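Local coordinates for LP1413 - SCCmec type IV-encoded DNA binding protein (Staphylococcus aureus, PDB 6BTC), which binds single-stranded DNA and is encoded by staphylococcal cassette chromosome elements, at residues K6-L11 / R47-R52; K18-P23 / P61-K66; S26-G31 / L75-I80. All blocks are in the same frame, centred on the assembly; numbering follows the deposited sequence.

In the fold
From the N terminus, helix 6-21 supplies the first segments of contacts 1 and 2, and the short strand 27-28 running into helix 30-34 supplies that of contact 3. Their partners come later, on helix 43-59 and the two following strands. Contact 1 closes a loop of 35 residues on helix 43-59, contact 2 one of 37 residues at the entry to strand 65-71, and contact 3 one of 43 residues on strand 74-79. Every pair of loops crosses and none nests. Contacts 1 and 2 join the first helix to the long helix and to the hairpin; contact 3 completes the sheet. Tyr30 bridges contacts 1 and 3, and Lys79 and the paired hairpin strands join 2 to 3.

Contact 1 of 3, residues K6-L11 / R47-R52; sequences KQQEKL and REVGRR
Gln8, Glu9 and Leu11 face Glu48, Val49 and Arg52 where the first helix of a winged-helix topology meets its long third helix. The axes of segments 6-11 and 47-52 approach to 9.6 Å, their N-to-C directions 50° apart, and Gln8 lies closest in register to Val49. The methylene CB of Gln8 packs 3.8 Å from Val49 CG2, the two side chains running alongside each other and pointing opposite ways. With CG beside its own backbone N (chi1 -69°) and the chain extended beyond it, the amide of Gln8 is carried over the aliphatic part of Glu48. There Gln8 OE1 lies 3.3 Å from Glu48 CG, a van der Waals contact, and Gln8 NE2 3.5 Å from Glu48 CB. The polar partner that anchors this amide is Asp45, whose OD1 accepts a hydrogen bond from NE2.

One residue on, Glu9 starts out pointing away from the other helix, but a bend at chi2 brings the carboxylate back. The extended Arg52 meets it roughly at a right angle, and Glu9 OE1 forms a long salt bridge to Arg52 NH1 at 3.6 Å, lying at the edge of the guanidinium and in its plane. Glu9 OE2 is hardly farther from Arg52 NH1, and with carboxylate and guanidinium planes 65° apart the pair meets without a hydrogen bond. Arg52 also makes a cation-pi contact with Tyr12.

Leu11 closes the walk on the buried side, where Tyr30 of helix 30-34 touches both Leu11 and Val49. Leu11 CD2 rests 3.8 Å from Val49 CG2, and Leu11 CG lies 3.9 Å from Val49 CG1.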
loop_
_atom_site.group_PDB
_atom_site.type_symbol
_atom_site.label_atom_id
_atom_site.label_comp_id
_atom_site.label_asym_id
_atom_site.label_seq_id
_atom_site.Cartn_x
_atom_site.Cartn_y
_atom_site.Cartn_z
ATOM N N LYS A 6 -16.873 5.382 2.317
ATOM C CA LYS A 6 -16.918 3.923 2.431
ATOM C C LYS A 6 -16.094 3.255 1.337
ATOM O O LYS A 6 -15.459 2.221 1.572
ATOM C CB LYS A 6 -18.365 3.429 2.368
ATOM C CG LYS A 6 -19.227 3.749 3.589
ATOM C CD LYS A 6 -18.857 2.896 4.795
ATOM C CE LYS A 6 -20.071 2.624 5.673
ATOM N NZ LYS A 6 -19.717 1.874 6.909
ATOM N N GLN A 7 -16.093 3.835 0.135
ATOM C CA GLN A 7 -15.397 3.230 -0.994
ATOM C C GLN A 7 -13.884 3.234 -0.785
ATOM O O GLN A 7 -13.201 2.258 -1.122
ATOM C CB GLN A 7 -15.749 3.980 -2.280
ATOM C CG GLN A 7 -17.246 4.165 -2.528
ATOM C CD GLN A 7 -17.541 5.346 -3.441
ATOM O OE1 GLN A 7 -17.165 6.485 -3.144
ATOM N NE2 GLN A 7 -18.213 5.079 -4.558
ATOM N N GLN A 8 -13.337 4.330 -0.253
ATOM C CA GLN A 8 -11.893 4.406 -0.052
ATOM C C GLN A 8 -11.458 3.558 1.133
ATOM O O GLN A 8 -10.397 2.930 1.090
ATOM C CB GLN A 8 -11.467 5.858 0.131
ATOM C CG GLN A 8 -11.609 6.684 -1.129
ATOM C CD GLN A 8 -11.491 8.169 -0.863
ATOM O OE1 GLN A 8 -11.353 8.597 0.285
ATOM N NE2 GLN A 8 -11.547 8.968 -1.926
ATOM N N GLU A 9 -12.272 3.503 2.188
ATOM C CA GLU A 9 -11.967 2.612 3.298
ATOM C C GLU A 9 -11.799 1.180 2.818
ATOM O O GLU A 9 -10.923 0.456 3.302
ATOM C CB GLU A 9 -13.064 2.676 4.361
ATOM C CG GLU A 9 -13.244 4.039 5.018
ATOM C CD GLU A 9 -12.103 4.414 5.956
ATOM O OE1 GLU A 9 -11.420 3.500 6.478
ATOM O OE2 GLU A 9 -11.899 5.635 6.169
ATOM N N LYS A 10 -12.639 0.746 1.872
ATOM C CA LYS A 10 -12.592 -0.640 1.417
ATOM C C LYS A 10 -11.329 -0.902 0.612
ATOM O O LYS A 10 -10.641 -1.903 0.831
ATOM C CB LYS A 10 -13.836 -0.977 0.588
ATOM C CG LYS A 10 -15.102 -1.193 1.413
ATOM C CD LYS A 10 -16.289 -1.584 0.532
ATOM C CE LYS A 10 -17.586 -1.680 1.330
ATOM N NZ LYS A 10 -18.761 -1.987 0.466
ATOM N N LEU A 11 -11.019 -0.025 -0.339
ATOM C CA LEU A 11 -9.795 -0.180 -1.108
ATOM C C LEU A 11 -8.560 -0.101 -0.209
ATOM O O LEU A 11 -7.618 -0.884 -0.375
ATOM C CB LEU A 11 -9.734 0.879 -2.210
ATOM C CG LEU A 11 -8.409 0.964 -2.971
ATOM C CD1 LEU A 11 -8.081 -0.363 -3.633
ATOM C CD2 LEU A 11 -8.432 2.051 -4.013
ATOM N N ARG A 47 -6.339 7.639 -6.172
ATOM C CA ARG A 47 -5.243 8.518 -5.783
ATOM C C ARG A 47 -5.316 8.888 -4.306
ATOM O O ARG A 47 -4.283 8.974 -3.634
ATOM C CB ARG A 47 -5.248 9.761 -6.663
ATOM C CG ARG A 47 -4.847 9.453 -8.095
ATOM C CD ARG A 47 -5.124 10.609 -9.039
ATOM N NE ARG A 47 -4.620 10.330 -10.382
ATOM C CZ ARG A 47 -4.970 11.003 -11.473
ATOM N NH1 ARG A 47 -5.838 12.005 -11.394
ATOM N NH2 ARG A 47 -4.454 10.668 -12.649
ATOM N N GLU A 48 -6.518 9.101 -3.772
ATOM C CA GLU A 48 -6.631 9.362 -2.339
ATOM C C GLU A 48 -6.061 8.201 -1.528
ATOM O O GLU A 48 -5.317 8.408 -0.564
ATOM C CB GLU A 48 -8.091 9.621 -1.957
ATOM C CG GLU A 48 -8.334 9.788 -0.447
ATOM C CD GLU A 48 -7.502 10.909 0.177
ATOM O OE1 GLU A 48 -7.012 11.776 -0.579
ATOM O OE2 GLU A 48 -7.339 10.921 1.421
ATOM N N VAL A 49 -6.411 6.964 -1.895
ATOM C CA VAL A 49 -5.909 5.810 -1.157
ATOM C C VAL A 49 -4.407 5.669 -1.353
ATOM O O VAL A 49 -3.680 5.330 -0.416
ATOM C CB VAL A 49 -6.651 4.529 -1.575
ATOM C CG1 VAL A 49 -6.008 3.299 -0.918
ATOM C CG2 VAL A 49 -8.120 4.625 -1.189
ATOM N N GLY A 50 -3.923 5.917 -2.569
ATOM C CA GLY A 50 -2.493 5.873 -2.810
ATOM C C GLY A 50 -1.723 6.744 -1.844
ATOM O O GLY A 50 -0.712 6.326 -1.274
ATOM N N ARG A 51 -2.205 7.969 -1.628
ATOM C CA ARG A 51 -1.487 8.895 -0.763
ATOM C C ARG A 51 -1.637 8.507 0.703
ATOM O O ARG A 51 -0.669 8.565 1.468
ATOM C CB ARG A 51 -1.965 10.323 -1.014
ATOM C CG ARG A 51 -1.459 10.920 -2.340
ATOM C CD ARG A 51 -1.861 12.394 -2.517
ATOM N NE ARG A 51 -3.176 12.560 -3.142
ATOM C CZ ARG A 51 -3.385 12.821 -4.435
ATOM N NH1 ARG A 51 -2.367 12.961 -5.282
ATOM N NH2 ARG A 51 -4.626 12.945 -4.888
ATOM N N ARG A 52 -2.829 8.080 1.119
ATOM C CA ARG A 52 -2.961 7.604 2.490
ATOM C C ARG A 52 -2.074 6.384 2.731
ATOM O O ARG A 52 -1.619 6.154 3.860
ATOM C CB ARG A 52 -4.421 7.284 2.804
ATOM C CG ARG A 52 -4.639 6.812 4.239
ATOM C CD ARG A 52 -6.040 6.303 4.486
ATOM N NE ARG A 52 -6.158 5.818 5.853
ATOM C CZ ARG A 52 -7.230 5.215 6.350
ATOM N NH1 ARG A 52 -8.302 5.023 5.587
ATOM N NH2 ARG A 52 -7.235 4.814 7.616
#

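Contact 2 of 3, residues K18-P23 / P61-K66; sequences KSFQQP and PGLPFK
Phe65 and Phe20 bury more of their surface here than any other pair, meeting as a T-shaped (edge-to-face) pair with centroids 5.4 Å apart and planes at 68°. The edge belongs to Phe65, whose CE2 stands 4.3 Å above the plane of the Phe20 ring, over its centre. Phe20 leaves its helix pointing to one side, but with CG beside the backbone N (chi1 -83°) its ring swings toward the loop. Phe20 CE1 touches Pro64 CD at 3.6 Å and Phe20 CZ touches Leu63 CD2 at 3.9 Å, both side chains crossing Phe20 at about a right angle.

The rim of Phe65 also presses on the helix backbone: CE1 lies 3.3 Å from Ser19 O, which sits in the plane of the ring. Ser19 OG is 3.3 Å from Phe65 CZ, while its hydrogen bond goes back one turn to Ile16 O. Pro64 sits at the centre of an inverse gamma turn, just before the strand that carries Phe65, and Trp56 and Ile57 of helix 43-59 adjoin this cluster. The helix and strand order is consistent with a winged-helix domain, in which the C-terminal end of the first helix packs against the entry to the hairpin of the wing.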
loop_
_atom_site.group_PDB
_atom_site.type_symbol
_atom_site.label_atom_id
_atom_site.label_comp_id
_atom_site.label_asym_id
_atom_site.label_seq_id
_atom_site.Cartn_x
_atom_site.Cartn_y
_atom_site.Cartn_z
ATOM N N LYS A 18 -3.014 -6.626 1.470
ATOM C CA LYS A 18 -2.229 -7.145 0.359
ATOM C C LYS A 18 -0.741 -6.820 0.518
ATOM O O LYS A 18 0.110 -7.619 0.117
ATOM C CB LYS A 18 -2.774 -6.588 -0.957
ATOM C CG LYS A 18 -2.324 -7.324 -2.210
ATOM C CD LYS A 18 -2.951 -8.720 -2.338
ATOM C CE LYS A 18 -2.413 -9.452 -3.587
ATOM N NZ LYS A 18 -2.912 -10.860 -3.730
ATOM N N SER A 19 -0.399 -5.667 1.095
ATOM C CA SER A 19 1.014 -5.361 1.306
ATOM C C SER A 19 1.634 -6.317 2.323
ATOM O O SER A 19 2.744 -6.815 2.117
ATOM C CB SER A 19 1.182 -3.913 1.760
ATOM O OG SER A 19 0.694 -3.775 3.088
ATOM N N PHE A 20 0.922 -6.616 3.409
ATOM C CA PHE A 20 1.467 -7.533 4.406
ATOM C C PHE A 20 1.622 -8.945 3.857
ATOM O O PHE A 20 2.498 -9.687 4.313
ATOM C CB PHE A 20 0.578 -7.576 5.647
ATOM C CG PHE A 20 0.829 -6.460 6.632
ATOM C CD1 PHE A 20 1.847 -6.553 7.569
ATOM C CD2 PHE A 20 0.021 -5.334 6.643
ATOM C CE1 PHE A 20 2.065 -5.534 8.493
ATOM C CE2 PHE A 20 0.235 -4.313 7.561
ATOM C CZ PHE A 20 1.254 -4.416 8.488
ATOM N N GLN A 21 0.785 -9.337 2.895
ATOM C CA GLN A 21 0.855 -10.668 2.304
ATOM C C GLN A 21 2.014 -10.825 1.338
ATOM O O GLN A 21 2.340 -11.950 0.960
ATOM C CB GLN A 21 -0.444 -10.995 1.564
ATOM C CG GLN A 21 -1.603 -11.248 2.472
ATOM C CD GLN A 21 -2.877 -11.594 1.714
ATOM O OE1 GLN A 21 -2.838 -12.051 0.568
ATOM N NE2 GLN A 21 -4.017 -11.370 2.356
ATOM N N GLN A 22 2.623 -9.738 0.913
ATOM C CA GLN A 22 3.809 -9.841 0.085
ATOM C C GLN A 22 4.834 -10.750 0.757
ATOM O O GLN A 22 5.029 -10.665 1.979
ATOM C CB GLN A 22 4.412 -8.456 -0.151
ATOM C CG GLN A 22 3.556 -7.589 -1.038
ATOM C CD GLN A 22 3.445 -8.147 -2.447
ATOM O OE1 GLN A 22 4.458 -8.347 -3.139
ATOM N NE2 GLN A 22 2.217 -8.417 -2.873
ATOM N N PRO A 23 5.488 -11.641 0.009
ATOM C CA PRO A 23 6.558 -12.447 0.605
ATOM C C PRO A 23 7.806 -11.621 0.876
ATOM O O PRO A 23 8.098 -10.637 0.190
ATOM C CB PRO A 23 6.823 -13.529 -0.453
ATOM C CG PRO A 23 6.289 -12.973 -1.729
ATOM C CD PRO A 23 5.139 -12.093 -1.352
ATOM N N PRO A 61 5.656 3.335 12.542
ATOM C CA PRO A 61 6.881 2.616 12.897
ATOM C C PRO A 61 6.649 1.127 13.058
ATOM O O PRO A 61 5.558 0.666 13.406
ATOM C CB PRO A 61 7.278 3.252 14.234
ATOM C CG PRO A 61 5.968 3.610 14.850
ATOM C CD PRO A 61 5.090 4.046 13.705
ATOM N N GLY A 62 7.709 0.370 12.811
ATOM C CA GLY A 62 7.652 -1.057 13.016
ATOM C C GLY A 62 6.982 -1.837 11.912
ATOM O O GLY A 62 6.714 -3.026 12.102
ATOM N N LEU A 63 6.694 -1.214 10.780
ATOM C CA LEU A 63 6.103 -1.947 9.668
ATOM C C LEU A 63 7.184 -2.704 8.901
ATOM O O LEU A 63 8.307 -2.221 8.764
ATOM C CB LEU A 63 5.382 -1.004 8.709
ATOM C CG LEU A 63 4.139 -0.277 9.228
ATOM C CD1 LEU A 63 3.543 0.546 8.100
ATOM C CD2 LEU A 63 3.122 -1.247 9.777
ATOM N N PRO A 64 6.863 -3.875 8.369
ATOM C CA PRO A 64 7.873 -4.688 7.678
ATOM C C PRO A 64 8.047 -4.285 6.217
ATOM O O PRO A 64 7.935 -5.112 5.308
ATOM C CB PRO A 64 7.299 -6.098 7.816
ATOM C CG PRO A 64 5.830 -5.892 7.748
ATOM C CD PRO A 64 5.565 -4.572 8.442
ATOM N N PHE A 65 8.339 -3.006 5.995
ATOM C CA PHE A 65 8.502 -2.464 4.655
ATOM C C PHE A 65 9.598 -1.416 4.677
ATOM O O PHE A 65 9.835 -0.776 5.695
ATOM C CB PHE A 65 7.220 -1.801 4.114
ATOM C CG PHE A 65 5.989 -2.656 4.212
ATOM C CD1 PHE A 65 5.749 -3.655 3.298
ATOM C CD2 PHE A 65 5.051 -2.423 5.193
ATOM C CE1 PHE A 65 4.591 -4.437 3.374
ATOM C CE2 PHE A 65 3.896 -3.194 5.276
ATOM C CZ PHE A 65 3.672 -4.206 4.358
ATOM N N LYS A 66 10.246 -1.227 3.537
ATOM C CA LYS A 66 11.112 -0.082 3.353
ATOM C C LYS A 66 11.074 0.329 1.890
ATOM O O LYS A 66 10.645 -0.431 1.017
ATOM C CB LYS A 66 12.545 -0.385 3.798
ATOM C CG LYS A 66 13.293 -1.341 2.906
ATOM C CD LYS A 66 14.616 -1.758 3.544
ATOM C CE LYS A 66 15.386 -2.751 2.671
ATOM N NZ LYS A 66 16.631 -3.243 3.354
#

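Contact 3 of 3, residues S26-G31 / L75-I80; sequences STFTYG and LLYQKI
Strand 27-28 runs antiparallel to strand 74-79, with Thr27 and Gln78 as a non-hydrogen-bonded pair and Phe28 and Tyr77 as the hydrogen-bonded pair beside it. Tyr77 N donates to Phe28 O at 2.8 Å. In return Phe28 N reaches Tyr77 O at 2.9 Å. Lys79 N adds a third bond to Ser26 O at 3.0 Å, and a CA-H...O contact runs from Thr27 CA to Tyr77 O, also 3.0 Å.

Phe28 and Tyr77 share one face of the sheet. Phe28 places CG between its own backbone N and carbonyl carbon (chi1 63°), which folds the ring back over the neighbouring strand. Tyr77 CB then sits over one face of it as a CH-pi contact, 4.0 Å from the centroid, whereas the two rings themselves meet obliquely, with planes at 35°. Thr27 and Gln78 occupy the other face; Thr27 CB meets Leu76 CD1 at 3.8 Å, and the amide NE2 of Gln78 is tied to Gly25 O. The same Leu76 methyl also packs near Thr29 CG2. At the far end, a water accepts from Tyr30 N and donates to Leu75 O, joining the helix start to the strand.

Thr29 is the N-cap of helix 30-34, its OG1 accepting from Glu32 N. Strand 74-79 is central in the three-stranded sheet, with strand 65-71 on its other edge, as in the sheet of a winged-helix domain. Tyr77 packs on Ala54 and Ile57 of helix 43-59, while Tyr30 reaches Leu11 and Ile15 of helix 6-21.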
loop_
_atom_site.group_PDB
_atom_site.type_symbol
_atom_site.label_atom_id
_atom_site.label_comp_id
_atom_site.label_asym_id
_atom_site.label_seq_id
_atom_site.Cartn_x
_atom_site.Cartn_y
_atom_site.Cartn_z
ATOM N N SER A 26 10.206 -9.452 -1.587
ATOM C CA SER A 26 9.555 -8.995 -2.810
ATOM C C SER A 26 9.454 -7.473 -2.844
ATOM O O SER A 26 9.259 -6.816 -1.817
ATOM C CB SER A 26 8.157 -9.597 -2.937
ATOM O OG SER A 26 7.356 -9.256 -1.838
ATOM N N THR A 27 9.599 -6.914 -4.042
ATOM C CA THR A 27 9.377 -5.494 -4.280
ATOM C C THR A 27 8.014 -5.268 -4.923
ATOM O O THR A 27 7.488 -6.133 -5.620
ATOM C CB THR A 27 10.469 -4.895 -5.172
ATOM O OG1 THR A 27 10.359 -5.401 -6.509
ATOM C CG2 THR A 27 11.845 -5.209 -4.623
ATOM N N PHE A 28 7.436 -4.094 -4.673
ATOM C CA PHE A 28 6.115 -3.778 -5.199
ATOM C C PHE A 28 5.880 -2.272 -5.145
ATOM O O PHE A 28 6.519 -1.546 -4.372
ATOM C CB PHE A 28 5.022 -4.510 -4.424
ATOM C CG PHE A 28 4.936 -4.109 -2.976
ATOM C CD1 PHE A 28 5.737 -4.724 -2.031
ATOM C CD2 PHE A 28 4.062 -3.117 -2.565
ATOM C CE1 PHE A 28 5.673 -4.366 -0.699
ATOM C CE2 PHE A 28 3.994 -2.746 -1.235
ATOM C CZ PHE A 28 4.799 -3.371 -0.299
ATOM N N THR A 29 4.957 -1.821 -5.989
ATOM C CA THR A 29 4.425 -0.463 -5.978
ATOM C C THR A 29 2.953 -0.473 -5.588
ATOM O O THR A 29 2.279 -1.511 -5.579
ATOM C CB THR A 29 4.548 0.208 -7.345
ATOM O OG1 THR A 29 3.605 -0.389 -8.248
ATOM C CG2 THR A 29 5.946 0.077 -7.897
ATOM N N TYR A 30 2.450 0.720 -5.275
ATOM C CA TYR A 30 1.033 0.861 -4.961
ATOM C C TYR A 30 0.163 0.415 -6.134
ATOM O O TYR A 30 -0.844 -0.278 -5.940
ATOM C CB TYR A 30 0.717 2.310 -4.593
ATOM C CG TYR A 30 -0.762 2.587 -4.538
ATOM C CD1 TYR A 30 -1.531 2.091 -3.500
ATOM C CD2 TYR A 30 -1.393 3.321 -5.535
ATOM C CE1 TYR A 30 -2.882 2.327 -3.437
ATOM C CE2 TYR A 30 -2.752 3.566 -5.486
ATOM C CZ TYR A 30 -3.489 3.065 -4.436
ATOM O OH TYR A 30 -4.835 3.293 -4.370
ATOM N N GLY A 31 0.526 0.817 -7.355
ATOM C CA GLY A 31 -0.282 0.486 -8.513
ATOM C C GLY A 31 -0.338 -1.001 -8.799
ATOM O O GLY A 31 -1.349 -1.503 -9.292
ATOM N N LEU A 75 7.134 5.105 -6.235
ATOM C CA LEU A 75 8.007 4.568 -5.206
ATOM C C LEU A 75 7.990 3.045 -5.253
ATOM O O LEU A 75 6.932 2.423 -5.402
ATOM C CB LEU A 75 7.572 5.055 -3.826
ATOM C CG LEU A 75 7.813 6.537 -3.507
ATOM C CD1 LEU A 75 7.255 6.847 -2.135
ATOM C CD2 LEU A 75 9.284 6.896 -3.563
ATOM N N LEU A 76 9.175 2.448 -5.140
ATOM C CA LEU A 76 9.325 0.999 -5.057
ATOM C C LEU A 76 9.538 0.597 -3.600
ATOM O O LEU A 76 10.502 1.037 -2.963
ATOM C CB LEU A 76 10.492 0.523 -5.917
ATOM C CG LEU A 76 10.619 -0.999 -6.073
ATOM C CD1 LEU A 76 9.371 -1.614 -6.726
ATOM C CD2 LEU A 76 11.843 -1.334 -6.893
ATOM N N TYR A 77 8.641 -0.227 -3.082
ATOM C CA TYR A 77 8.746 -0.753 -1.732
ATOM C C TYR A 77 9.281 -2.183 -1.748
ATOM O O TYR A 77 9.293 -2.863 -2.778
ATOM C CB TYR A 77 7.389 -0.725 -1.029
ATOM C CG TYR A 77 6.741 0.643 -1.004
ATOM C CD1 TYR A 77 7.127 1.603 -0.076
ATOM C CD2 TYR A 77 5.730 0.968 -1.901
ATOM C CE1 TYR A 77 6.533 2.845 -0.049
ATOM C CE2 TYR A 77 5.131 2.211 -1.881
ATOM C CZ TYR A 77 5.535 3.144 -0.955
ATOM O OH TYR A 77 4.940 4.383 -0.935
ATOM N N GLN A 78 9.734 -2.628 -0.578
ATOM C CA GLN A 78 10.163 -4.002 -0.381
ATOM C C GLN A 78 9.650 -4.485 0.959
ATOM O O GLN A 78 9.800 -3.791 1.969
ATOM C CB GLN A 78 11.688 -4.131 -0.430
ATOM C CG GLN A 78 12.173 -5.551 -0.181
ATOM C CD GLN A 78 13.667 -5.691 -0.363
ATOM O OE1 GLN A 78 14.451 -4.878 0.126
ATOM N NE2 GLN A 78 14.068 -6.718 -1.085
ATOM N N LYS A 79 8.990 -5.640 0.945
ATOM C CA LYS A 79 8.669 -6.358 2.167
ATOM C C LYS A 79 9.951 -6.942 2.762
ATOM O O LYS A 79 10.721 -7.611 2.067
ATOM C CB LYS A 79 7.664 -7.459 1.860
ATOM C CG LYS A 79 7.274 -8.346 3.020
ATOM C CD LYS A 79 6.192 -7.720 3.864
ATOM C CE LYS A 79 5.907 -8.569 5.070
ATOM N NZ LYS A 79 5.354 -9.891 4.695
ATOM N N ILE A 80 10.191 -6.679 4.044
ATOM C CA ILE A 80 11.409 -7.120 4.703
ATOM C C ILE A 80 11.031 -8.038 5.849
ATOM O O ILE A 80 9.867 -8.174 6.219
ATOM C CB ILE A 80 12.279 -5.951 5.203
ATOM C CG1 ILE A 80 11.560 -5.169 6.307
ATOM C CG2 ILE A 80 12.622 -5.023 4.044
ATOM C CD1 ILE A 80 12.439 -4.129 6.983
HETATM O O HOH W 1 4.155 3.077 -5.324
#